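Local coordinates for protein bacterioferritin (PDB 1JGC) that stores iron in a hollow 24-subunit shell, probably oxidising Fe(2+) with dioxygen at a ferroxidase centre, and holds one heme b per subunit dimer, at residues L11-L15 and I58-I62; L15-T20 and N70-P76; K43-E47 and H130-L134. One frame throughout, in Å; residues are numbered along the deposited sequence. Where two conformers were deposited one is given.

Overall arrangement
From the N terminus, helix 5-34 supplies the first segments of interactions 1 and 2, which share Leu15. Interaction 1 closes the hairpin that the chain makes on returning along helix 38-64. Interaction 2 then brings the following loop back against helix 5-34, and the two contacts touch through Asn12 with Asn70 and Ile59 with Leu71. Interaction 3 starts on helix 38-64, nearer its beginning, and closes a long excursion when helix 114-144 comes alongside; its centre lies about 22 Å from that of interaction 1. No pair nests: along the chain all three cross one another, tying both helices of the first hairpin, the long loop and the last long helix together.

Interaction 1. Residues L11-L15 and I58-I62; sequences LNAAL and IIARI
Leu11 and Ile62 lie alongside one another, pointing opposite ways, between two antiparallel helices, 5-34 and 38-64, whose short segments approach to 9.7 Å at an angle of 159°. The Leu11 side chain can be followed outward from its root. CB rests on Ile62 CG1 at 3.6 Å, with the CG2 branch of Ile58 a little further off. CG lies anti to the carbonyl carbon (chi1 -72°) and carries the fork across the interface, where CD1 reaches the aliphatic stem of Arg61, 3.9 Å from its CG, and also lies near Ile62 CG1. The side chain also touches Phe120 of helix 114-144.

Ile58 packs one turn along with both its branches. Its CG2 rests on the backbone O of Leu11 at 3.5 Å and on Leu15 CB at 4.0 Å, while CD1 ends against the methyl of Ala14. Leu15 CD1 lies 3.9 Å from Ile59 CG1, and CD2 is equally near. Ile62 CD1 comes up to the amide of Asn12, 3.7 Å from its OD1, the two side chains meeting at about a right angle.

Arg61 gives its aliphatic stem, and Asn12 lays its amide against Ile62 CD1 by van der Waals contact. Asn12 spends its amide on the backbones of Asn70 and His68, and the Arg61 guanidinium forms salt bridges with Asp113 and with Glu128 of a neighbouring subunit. Ile58 lies beside Glu18 and His54, probable iron ligands. Apolar packing without directional bonds joins this helix pair of the ferritin-type four-helix bundle, and the polar groups at its border connect it to the loop and the shell.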
loop_
_atom_site.group_PDB
_atom_site.type_symbol
_atom_site.label_atom_id
_atom_site.label_comp_id
_atom_site.label_asym_id
_atom_site.label_seq_id
_atom_site.Cartn_x
_atom_site.Cartn_y
_atom_site.Cartn_z
ATOM N N LEU A 11 11.976 -2.616 -54.993
ATOM C CA LEU A 11 11.256 -2.882 -53.752
ATOM C C LEU A 11 10.585 -4.266 -53.795
ATOM O O LEU A 11 10.634 -5.019 -52.822
ATOM C CB LEU A 11 10.213 -1.783 -53.502
ATOM C CG LEU A 11 10.804 -0.433 -53.088
ATOM C CD1 LEU A 11 9.731 0.652 -53.127
ATOM C CD2 LEU A 11 11.415 -0.559 -51.691
ATOM N N ASN A 12 9.966 -4.599 -54.927
ATOM C CA ASN A 12 9.318 -5.894 -55.069
ATOM C C ASN A 12 10.340 -7.028 -55.067
ATOM O O ASN A 12 10.040 -8.144 -54.653
ATOM C CB ASN A 12 8.490 -5.944 -56.348
ATOM C CG ASN A 12 7.024 -5.723 -56.091
ATOM O OD1 ASN A 12 6.424 -6.385 -55.239
ATOM N ND2 ASN A 12 6.429 -4.793 -56.825
ATOM N N ALA A 13 11.550 -6.750 -55.532
ATOM C CA ALA A 13 12.572 -7.783 -55.539
ATOM C C ALA A 13 13.045 -7.974 -54.099
ATOM O O ALA A 13 13.244 -9.097 -53.641
ATOM C CB ALA A 13 13.738 -7.386 -56.446
ATOM N N ALA A 14 13.215 -6.867 -53.387
ATOM C CA ALA A 14 13.637 -6.931 -52.000
ATOM C C ALA A 14 12.570 -7.678 -51.190
ATOM O O ALA A 14 12.887 -8.464 -50.298
ATOM C CB ALA A 14 13.835 -5.534 -51.458
ATOM N N LEU A 15 11.304 -7.433 -51.515
ATOM C CA LEU A 15 10.194 -8.088 -50.836
ATOM C C LEU A 15 10.281 -9.596 -51.027
ATOM O O LEU A 15 10.143 -10.370 -50.076
ATOM C CB LEU A 15 8.862 -7.575 -51.383
ATOM C CG LEU A 15 7.619 -8.343 -50.936
ATOM C CD1 LEU A 15 7.516 -8.373 -49.414
ATOM C CD2 LEU A 15 6.394 -7.688 -51.541
ATOM N N ILE A 58 8.253 -2.761 -46.362
ATOM C CA ILE A 58 8.448 -2.644 -47.809
ATOM C C ILE A 58 7.147 -2.649 -48.608
ATOM O O ILE A 58 7.013 -1.938 -49.607
ATOM C CB ILE A 58 9.381 -3.768 -48.315
ATOM C CG1 ILE A 58 10.803 -3.470 -47.856
ATOM C CG2 ILE A 58 9.311 -3.897 -49.833
ATOM C CD1 ILE A 58 11.778 -4.510 -48.242
ATOM N N ILE A 59 6.189 -3.454 -48.174
ATOM C CA ILE A 59 4.908 -3.511 -48.851
ATOM C C ILE A 59 4.225 -2.154 -48.716
ATOM O O ILE A 59 3.600 -1.669 -49.656
ATOM C CB ILE A 59 4.008 -4.604 -48.239
ATOM C CG1 ILE A 59 4.598 -5.981 -48.543
ATOM C CG2 ILE A 59 2.587 -4.482 -48.780
ATOM C CD1 ILE A 59 3.893 -7.121 -47.851
ATOM N N ALA A 60 4.352 -1.536 -47.547
ATOM C CA ALA A 60 3.733 -0.233 -47.315
ATOM C C ALA A 60 4.344 0.841 -48.211
ATOM O O ALA A 60 3.642 1.694 -48.750
ATOM C CB ALA A 60 3.870 0.168 -45.847
ATOM N N ARG A 61 5.657 0.794 -48.377
ATOM C CA ARG A 61 6.328 1.776 -49.209
ATOM C C ARG A 61 5.901 1.597 -50.657
ATOM O O ARG A 61 5.740 2.572 -51.389
ATOM C CB ARG A 61 7.840 1.623 -49.092
ATOM C CG ARG A 61 8.629 2.610 -49.918
ATOM C CD ARG A 61 8.379 4.041 -49.487
ATOM N NE ARG A 61 9.173 4.971 -50.284
ATOM C CZ ARG A 61 9.082 6.292 -50.205
ATOM N NH1 ARG A 61 8.228 6.852 -49.355
ATOM N NH2 ARG A 61 9.833 7.055 -50.990
ATOM N N ILE A 62 5.715 0.350 -51.072
ATOM C CA ILE A 62 5.302 0.078 -52.439
ATOM C C ILE A 62 3.912 0.655 -52.706
ATOM O O ILE A 62 3.686 1.296 -53.726
ATOM C CB ILE A 62 5.286 -1.434 -52.726
ATOM C CG1 ILE A 62 6.722 -1.947 -52.871
ATOM C CG2 ILE A 62 4.463 -1.721 -53.971
ATOM C CD1 ILE A 62 6.829 -3.454 -53.058
#

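Interaction 2. Residues L15-T20 and N70-P76; sequences LRSELT and NLQKLDP
Leu19 lies at the apolar centre, its CB against Leu74 CD2 and its CD1 against Leu71 CB at 3.5 Å, so that it meets two leucines of the loop, one at its root and one at its tip. Leu15 joins them, its CD2 methyl meeting Leu71 CD2.

Further out, Thr20 provides the polar link. With OG1 anti to its carbonyl carbon (chi1 -57°), the hydroxyl accepts from Asp75 N at 2.7 Å (N-H...O angle 146°) and donates to Arg16 O at 2.7 Å. That carbonyl also takes Thr20 N, from the opposite face of its plane. Arg16, bent at chi3, runs beside the start of the Lys73 side chain, and its guanidinium stands nearly perpendicular to the Asn70 amide. Asn70 OD1 accepts from Gln72 N at 3.0 Å, an Asx turn.

The same turn of helix serves loop, heme and metal site: Leu19 touches the heme, and Glu18, its CB directed away from the loop, is a probable iron ligand. A second subunit covers the loop through Val27 and reciprocal hydrogen bonds from Gln72 NE2 to the backbone O of Asp75. Between helices 38-64 and 83-111, the loop lies along the outside of helix 5-34, with Leu71 also packed on Ile59 of helix 38-64.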
loop_
_atom_site.group_PDB
_atom_site.type_symbol
_atom_site.label_atom_id
_atom_site.label_comp_id
_atom_site.label_asym_id
_atom_site.label_seq_id
_atom_site.Cartn_x
_atom_site.Cartn_y
_atom_site.Cartn_z
ATOM N N LEU A 15 11.304 -7.433 -51.515
ATOM C CA LEU A 15 10.194 -8.088 -50.836
ATOM C C LEU A 15 10.281 -9.596 -51.027
ATOM O O LEU A 15 10.143 -10.370 -50.076
ATOM C CB LEU A 15 8.862 -7.575 -51.383
ATOM C CG LEU A 15 7.619 -8.343 -50.936
ATOM C CD1 LEU A 15 7.516 -8.373 -49.414
ATOM C CD2 LEU A 15 6.394 -7.688 -51.541
ATOM N N ARG A 16 10.514 -10.010 -52.266
ATOM C CA ARG A 16 10.625 -11.425 -52.571
ATOM C C ARG A 16 11.794 -12.018 -51.804
ATOM O O ARG A 16 11.731 -13.139 -51.321
ATOM C CB ARG A 16 10.828 -11.652 -54.071
ATOM C CG ARG A 16 11.263 -13.070 -54.379
ATOM C CD ARG A 16 11.392 -13.324 -55.855
ATOM N NE ARG A 16 10.086 -13.312 -56.501
ATOM C CZ ARG A 16 9.745 -12.447 -57.457
ATOM N NH1 ARG A 16 10.631 -11.532 -57.866
ATOM N NH2 ARG A 16 8.525 -12.486 -58.003
ATOM N N SER A 17 12.870 -11.258 -51.700
ATOM C CA SER A 17 14.039 -11.715 -50.980
ATOM C C SER A 17 13.663 -11.933 -49.508
ATOM O O SER A 17 14.039 -12.943 -48.904
ATOM C CB SER A 17 15.143 -10.672 -51.107
ATOM O OG SER A 17 16.327 -11.080 -50.448
ATOM N N GLU A 18 12.915 -10.986 -48.939
ATOM C CA GLU A 18 12.494 -11.078 -47.542
ATOM C C GLU A 18 11.518 -12.224 -47.285
ATOM O O GLU A 18 11.661 -12.945 -46.298
ATOM C CB GLU A 18 11.871 -9.758 -47.079
ATOM C CG GLU A 18 12.816 -8.557 -47.091
ATOM C CD GLU A 18 14.063 -8.753 -46.238
ATOM O OE1 GLU A 18 14.882 -9.638 -46.568
ATOM O OE2 GLU A 18 14.232 -8.017 -45.240
ATOM N N LEU A 19 10.528 -12.396 -48.158
ATOM C CA LEU A 19 9.565 -13.481 -47.992
ATOM C C LEU A 19 10.327 -14.798 -47.987
ATOM O O LEU A 19 9.933 -15.743 -47.316
ATOM C CB LEU A 19 8.548 -13.498 -49.131
ATOM C CG LEU A 19 7.573 -12.328 -49.250
ATOM C CD1 LEU A 19 6.718 -12.502 -50.500
ATOM C CD2 LEU A 19 6.699 -12.263 -48.015
ATOM N N THR A 20 11.423 -14.852 -48.741
ATOM C CA THR A 20 12.231 -16.059 -48.822
ATOM C C THR A 20 12.926 -16.277 -47.483
ATOM O O THR A 20 12.893 -17.377 -46.926
ATOM C CB THR A 20 13.301 -15.959 -49.946
ATOM O OG1 THR A 20 12.659 -15.702 -51.200
ATOM C CG2 THR A 20 14.080 -17.250 -50.061
ATOM N N ASN A 70 3.906 -7.676 -54.746
ATOM C CA ASN A 70 3.773 -9.020 -55.288
ATOM C C ASN A 70 4.392 -10.062 -54.365
ATOM O O ASN A 70 5.607 -10.216 -54.322
ATOM C CB ASN A 70 4.448 -9.063 -56.666
ATOM C CG ASN A 70 4.418 -10.438 -57.296
ATOM O OD1 ASN A 70 3.738 -11.349 -56.816
ATOM N ND2 ASN A 70 5.156 -10.596 -58.390
ATOM N N LEU A 71 3.555 -10.776 -53.625
ATOM C CA LEU A 71 4.063 -11.799 -52.720
ATOM C C LEU A 71 3.742 -13.189 -53.263
ATOM O O LEU A 71 3.628 -14.144 -52.502
ATOM C CB LEU A 71 3.450 -11.664 -51.316
ATOM C CG LEU A 71 2.820 -10.390 -50.746
ATOM C CD1 LEU A 71 2.830 -10.514 -49.227
ATOM C CD2 LEU A 71 3.570 -9.156 -51.157
ATOM N N GLN A 72 3.608 -13.306 -54.579
ATOM C CA GLN A 72 3.261 -14.591 -55.178
ATOM C C GLN A 72 4.380 -15.633 -55.214
ATOM O O GLN A 72 4.102 -16.832 -55.211
ATOM C CB GLN A 72 2.730 -14.384 -56.599
ATOM C CG GLN A 72 2.201 -15.656 -57.245
ATOM C CD GLN A 72 0.903 -16.118 -56.622
ATOM O OE1 GLN A 72 -0.140 -15.474 -56.770
ATOM N NE2 GLN A 72 0.961 -17.231 -55.906
ATOM N N LYS A 73 5.635 -15.192 -55.231
ATOM C CA LYS A 73 6.741 -16.139 -55.314
ATOM C C LYS A 73 7.901 -15.841 -54.386
ATOM O O LYS A 73 8.049 -14.719 -53.907
ATOM C CB LYS A 73 7.260 -16.180 -56.751
ATOM C CG LYS A 73 6.170 -16.450 -57.771
ATOM C CD LYS A 73 6.734 -16.708 -59.150
ATOM C CE LYS A 73 5.620 -17.051 -60.122
ATOM N NZ LYS A 73 6.159 -17.373 -61.486
ATOM N N LEU A 74 8.722 -16.858 -54.133
ATOM C CA LEU A 74 9.906 -16.692 -53.293
ATOM C C LEU A 74 11.112 -17.097 -54.124
ATOM O O LEU A 74 10.981 -17.834 -55.090
ATOM C CB LEU A 74 9.870 -17.604 -52.064
ATOM C CG LEU A 74 8.680 -17.696 -51.106
ATOM C CD1 LEU A 74 9.149 -18.407 -49.843
ATOM C CD2 LEU A 74 8.140 -16.331 -50.760
ATOM N N ASP A 75 12.283 -16.595 -53.761
ATOM C CA ASP A 75 13.498 -16.991 -54.451
ATOM C C ASP A 75 13.798 -18.403 -53.922
ATOM O O ASP A 75 13.120 -18.884 -53.006
ATOM C CB ASP A 75 14.630 -16.018 -54.132
ATOM C CG ASP A 75 14.388 -14.640 -54.735
ATOM O OD1 ASP A 75 13.899 -14.583 -55.887
ATOM O OD2 ASP A 75 14.692 -13.620 -54.079
ATOM N N PRO A 76 14.793 -19.096 -54.497
ATOM C CA PRO A 76 15.091 -20.449 -54.015
ATOM C C PRO A 76 15.449 -20.522 -52.534
ATOM O O PRO A 76 16.277 -19.755 -52.051
ATOM C CB PRO A 76 16.243 -20.881 -54.912
ATOM C CG PRO A 76 15.916 -20.177 -56.206
ATOM C CD PRO A 76 15.554 -18.795 -55.719
#

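Interaction 3. Residues K43-E47 and H130-L134; sequences KSREE and HVDFL. With HEM (protoporphyrin IX containing Fe), chain D.
Lys43 and Phe133 meet between segments of helices 38-64 and 114-144 that run nearly antiparallel (169°), with their axes 13.3 Å apart. The CA atoms of Lys43 and Phe133 are separated by 10.7 Å, those of Glu47 and His130 by 8.4 Å; the helices are widely spaced, and long side chains make the contact.

Lys43 does most of this. Its chain leaves with CG anti to the backbone N, then bends at chi2 (54°) and passes over one face of the Phe133 ring. CG comes within 3.7 Å of Phe133 CZ, CE makes a CH-pi contact 3.9 Å from the ring centroid, and NZ stands 4.8 Å from the same centroid, only 8° off the normal, as a cation-pi partner. Glu46 OE1 is a long salt-bridge partner of the ammonium. Glu47 reaches the same ring obliquely, OE2 3.9 Å from Phe133 CD2 and the carboxylate nearly perpendicular to the ring. The same OE2 lies near His130 CD2, with no hydrogen bond between the two side chains. The His130 imidazole is engaged by Glu50 and, weakly, by Glu94; it is probably a ligand of the second ferroxidase iron, a site without metal in this crystal.

On the far side of its helix Arg45 turns to the heme, where NH2 gives a weak hydrogen bond, 2.8 Å long, to propionate O2D. Met157 of a neighbouring subunit packs on Lys43 and Phe133. What joins the helices is an aromatic face receiving an aliphatic chain and its charge; cation-pi attraction probably favours the lysine's position there, beside a carboxylate-rich iron site.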
loop_
_atom_site.group_PDB
_atom_site.type_symbol
_atom_site.label_atom_id
_atom_site.label_comp_id
_atom_site.label_asym_id
_atom_site.label_seq_id
_atom_site.Cartn_x
_atom_site.Cartn_y
_atom_site.Cartn_z
ATOM N N LYS A 43 16.591 -18.323 -31.757
ATOM C CA LYS A 43 17.240 -17.255 -32.491
ATOM C C LYS A 43 16.673 -17.205 -33.911
ATOM O O LYS A 43 16.381 -16.127 -34.439
ATOM C CB LYS A 43 18.749 -17.469 -32.519
ATOM C CG LYS A 43 19.522 -16.323 -33.150
ATOM C CD LYS A 43 19.193 -14.989 -32.493
ATOM C CE LYS A 43 19.923 -13.840 -33.181
ATOM N NZ LYS A 43 19.480 -12.506 -32.666
ATOM N N SER A 44 16.502 -18.376 -34.521
ATOM C CA SER A 44 15.945 -18.444 -35.868
ATOM C C SER A 44 14.532 -17.867 -35.906
ATOM O O SER A 44 14.162 -17.185 -36.867
ATOM C CB SER A 44 15.918 -19.887 -36.373
ATOM O OG SER A 44 17.218 -20.331 -36.681
ATOM N N ARG A 45 13.744 -18.142 -34.869
ATOM C CA ARG A 45 12.381 -17.637 -34.817
ATOM C C ARG A 45 12.417 -16.115 -34.776
ATOM O O ARG A 45 11.655 -15.452 -35.469
ATOM C CB ARG A 45 11.640 -18.179 -33.589
ATOM C CG ARG A 45 10.250 -18.714 -33.919
ATOM C CD ARG A 45 9.432 -19.096 -32.694
ATOM N NE ARG A 45 8.636 -17.972 -32.220
ATOM C CZ ARG A 45 7.309 -17.979 -32.113
ATOM N NH1 ARG A 45 6.612 -19.060 -32.437
ATOM N NH2 ARG A 45 6.672 -16.893 -31.699
ATOM N N GLU A 46 13.311 -15.564 -33.964
ATOM C CA GLU A 46 13.437 -14.117 -33.859
ATOM C C GLU A 46 13.805 -13.488 -35.206
ATOM O O GLU A 46 13.184 -12.516 -35.634
ATOM C CB GLU A 46 14.499 -13.741 -32.824
ATOM C CG GLU A 46 14.046 -13.802 -31.376
ATOM C CD GLU A 46 15.215 -13.626 -30.389
ATOM O OE1 GLU A 46 16.069 -12.720 -30.612
ATOM O OE2 GLU A 46 15.271 -14.395 -29.391
ATOM N N GLU A 47 14.815 -14.039 -35.870
ATOM C CA GLU A 47 15.241 -13.511 -37.158
ATOM C C GLU A 47 14.121 -13.573 -38.195
ATOM O O GLU A 47 13.969 -12.660 -38.996
ATOM C CB GLU A 47 16.480 -14.260 -37.654
ATOM C CG GLU A 47 17.722 -14.056 -36.781
ATOM C CD GLU A 47 18.879 -14.994 -37.171
ATOM O OE1 GLU A 47 18.623 -16.207 -37.359
ATOM O OE2 GLU A 47 20.045 -14.531 -37.284
ATOM N N HIS A 130 23.075 -9.168 -39.030
ATOM C CA HIS A 130 22.867 -10.616 -39.038
ATOM C C HIS A 130 24.137 -11.325 -39.515
ATOM O O HIS A 130 24.513 -12.365 -38.977
ATOM C CB HIS A 130 21.702 -10.992 -39.961
ATOM C CG HIS A 130 20.363 -10.553 -39.458
ATOM N ND1 HIS A 130 19.254 -10.466 -40.276
ATOM C CD2 HIS A 130 19.947 -10.191 -38.217
ATOM C CE1 HIS A 130 18.213 -10.069 -39.562
ATOM N NE2 HIS A 130 18.607 -9.895 -38.310
ATOM N N VAL A 131 24.795 -10.764 -40.526
ATOM C CA VAL A 131 26.018 -11.362 -41.046
ATOM C C VAL A 131 27.055 -11.425 -39.935
ATOM O O VAL A 131 27.711 -12.449 -39.741
ATOM C CB VAL A 131 26.603 -10.545 -42.231
ATOM C CG1 VAL A 131 27.979 -11.072 -42.601
ATOM C CG2 VAL A 131 25.688 -10.642 -43.429
ATOM N N ASP A 132 27.196 -10.326 -39.205
ATOM C CA ASP A 132 28.157 -10.260 -38.111
ATOM C C ASP A 132 27.901 -11.398 -37.130
ATOM O O ASP A 132 28.816 -12.135 -36.740
ATOM C CB ASP A 132 28.039 -8.914 -37.396
ATOM C CG ASP A 132 29.090 -8.727 -36.313
ATOM O OD1 ASP A 132 30.063 -9.518 -36.264
ATOM O OD2 ASP A 132 28.950 -7.774 -35.509
ATOM N N PHE A 133 26.636 -11.538 -36.752
ATOM C CA PHE A 133 26.221 -12.568 -35.816
ATOM C C PHE A 133 26.506 -13.985 -36.336
ATOM O O PHE A 133 27.132 -14.792 -35.645
ATOM C CB PHE A 133 24.731 -12.404 -35.511
ATOM C CG PHE A 133 24.160 -13.523 -34.712
ATOM C CD1 PHE A 133 24.376 -13.595 -33.340
ATOM C CD2 PHE A 133 23.433 -14.539 -35.341
ATOM C CE1 PHE A 133 23.880 -14.662 -32.598
ATOM C CE2 PHE A 133 22.927 -15.618 -34.609
ATOM C CZ PHE A 133 23.150 -15.682 -33.231
ATOM N N LEU A 134 26.041 -14.282 -37.550
ATOM C CA LEU A 134 26.246 -15.596 -38.152
ATOM C C LEU A 134 27.728 -15.936 -38.288
ATOM O O LEU A 134 28.128 -17.071 -38.044
ATOM C CB LEU A 134 25.573 -15.664 -39.523
ATOM C CG LEU A 134 24.041 -15.643 -39.562
ATOM C CD1 LEU A 134 23.554 -15.577 -41.011
ATOM C CD2 LEU A 134 23.502 -16.888 -38.880
HETATM C CHA HEM D . 3.841 -12.757 -36.515
HETATM C CHB HEM D . 3.785 -10.589 -40.853
HETATM C CHC HEM D . 4.638 -14.857 -42.877
HETATM C CHD HEM D . 4.058 -17.085 -38.658
HETATM C C1A HEM D . 3.964 -11.791 -37.512
HETATM C C2A HEM D . 4.427 -10.422 -37.379
HETATM C C3A HEM D . 4.014 -9.759 -38.517
HETATM C C4A HEM D . 3.798 -10.806 -39.490
HETATM C CMA HEM D . 4.069 -8.244 -38.785
HETATM C CAA HEM D . 5.457 -9.852 -36.405
HETATM C CBA HEM D . 5.236 -10.035 -34.914
HETATM C CGA HEM D . 4.018 -9.305 -34.411
HETATM O O1A HEM D . 3.721 -9.433 -33.200
HETATM O O2A HEM D . 3.362 -8.604 -35.218
HETATM C C1B HEM D . 4.027 -11.558 -41.808
HETATM C C2B HEM D . 4.192 -11.305 -43.231
HETATM C C3B HEM D . 4.362 -12.526 -43.832
HETATM C C4B HEM D . 4.411 -13.507 -42.745
HETATM C CMB HEM D . 4.210 -9.947 -43.931
HETATM C CAB HEM D . 4.537 -12.692 -45.205
HETATM C CBB HEM D . 3.998 -13.706 -45.980
HETATM C C1C HEM D . 4.677 -15.817 -41.892
HETATM C C2C HEM D . 5.062 -17.196 -42.120
HETATM C C3C HEM D . 4.918 -17.854 -40.918
HETATM C C4C HEM D . 4.387 -16.858 -39.987
HETATM C CMC HEM D . 5.551 -17.785 -43.454
HETATM C CAC HEM D . 5.254 -19.178 -40.627
HETATM C CBC HEM D . 5.277 -20.243 -41.513
HETATM C C1D HEM D . 3.878 -16.113 -37.692
HETATM C C2D HEM D . 3.697 -16.383 -36.273
HETATM C C3D HEM D . 3.627 -15.154 -35.644
HETATM C C4D HEM D . 3.818 -14.135 -36.686
HETATM C CMD HEM D . 3.592 -17.756 -35.597
HETATM C CAD HEM D . 3.250 -15.005 -34.167
HETATM C CBD HEM D . 4.307 -14.492 -33.207
HETATM C CGD HEM D . 3.874 -14.598 -31.743
HETATM O O1D HEM D . 2.740 -14.165 -31.417
HETATM O O2D HEM D . 4.675 -15.104 -30.919
HETATM N NA HEM D . 3.932 -12.054 -38.872
HETATM N NB HEM D . 4.214 -12.909 -41.512
HETATM N NC HEM D . 4.413 -15.586 -40.565
HETATM N ND HEM D . 3.947 -14.738 -37.936
HETATM FE FE HEM D . 4.163 -13.810 -39.712
#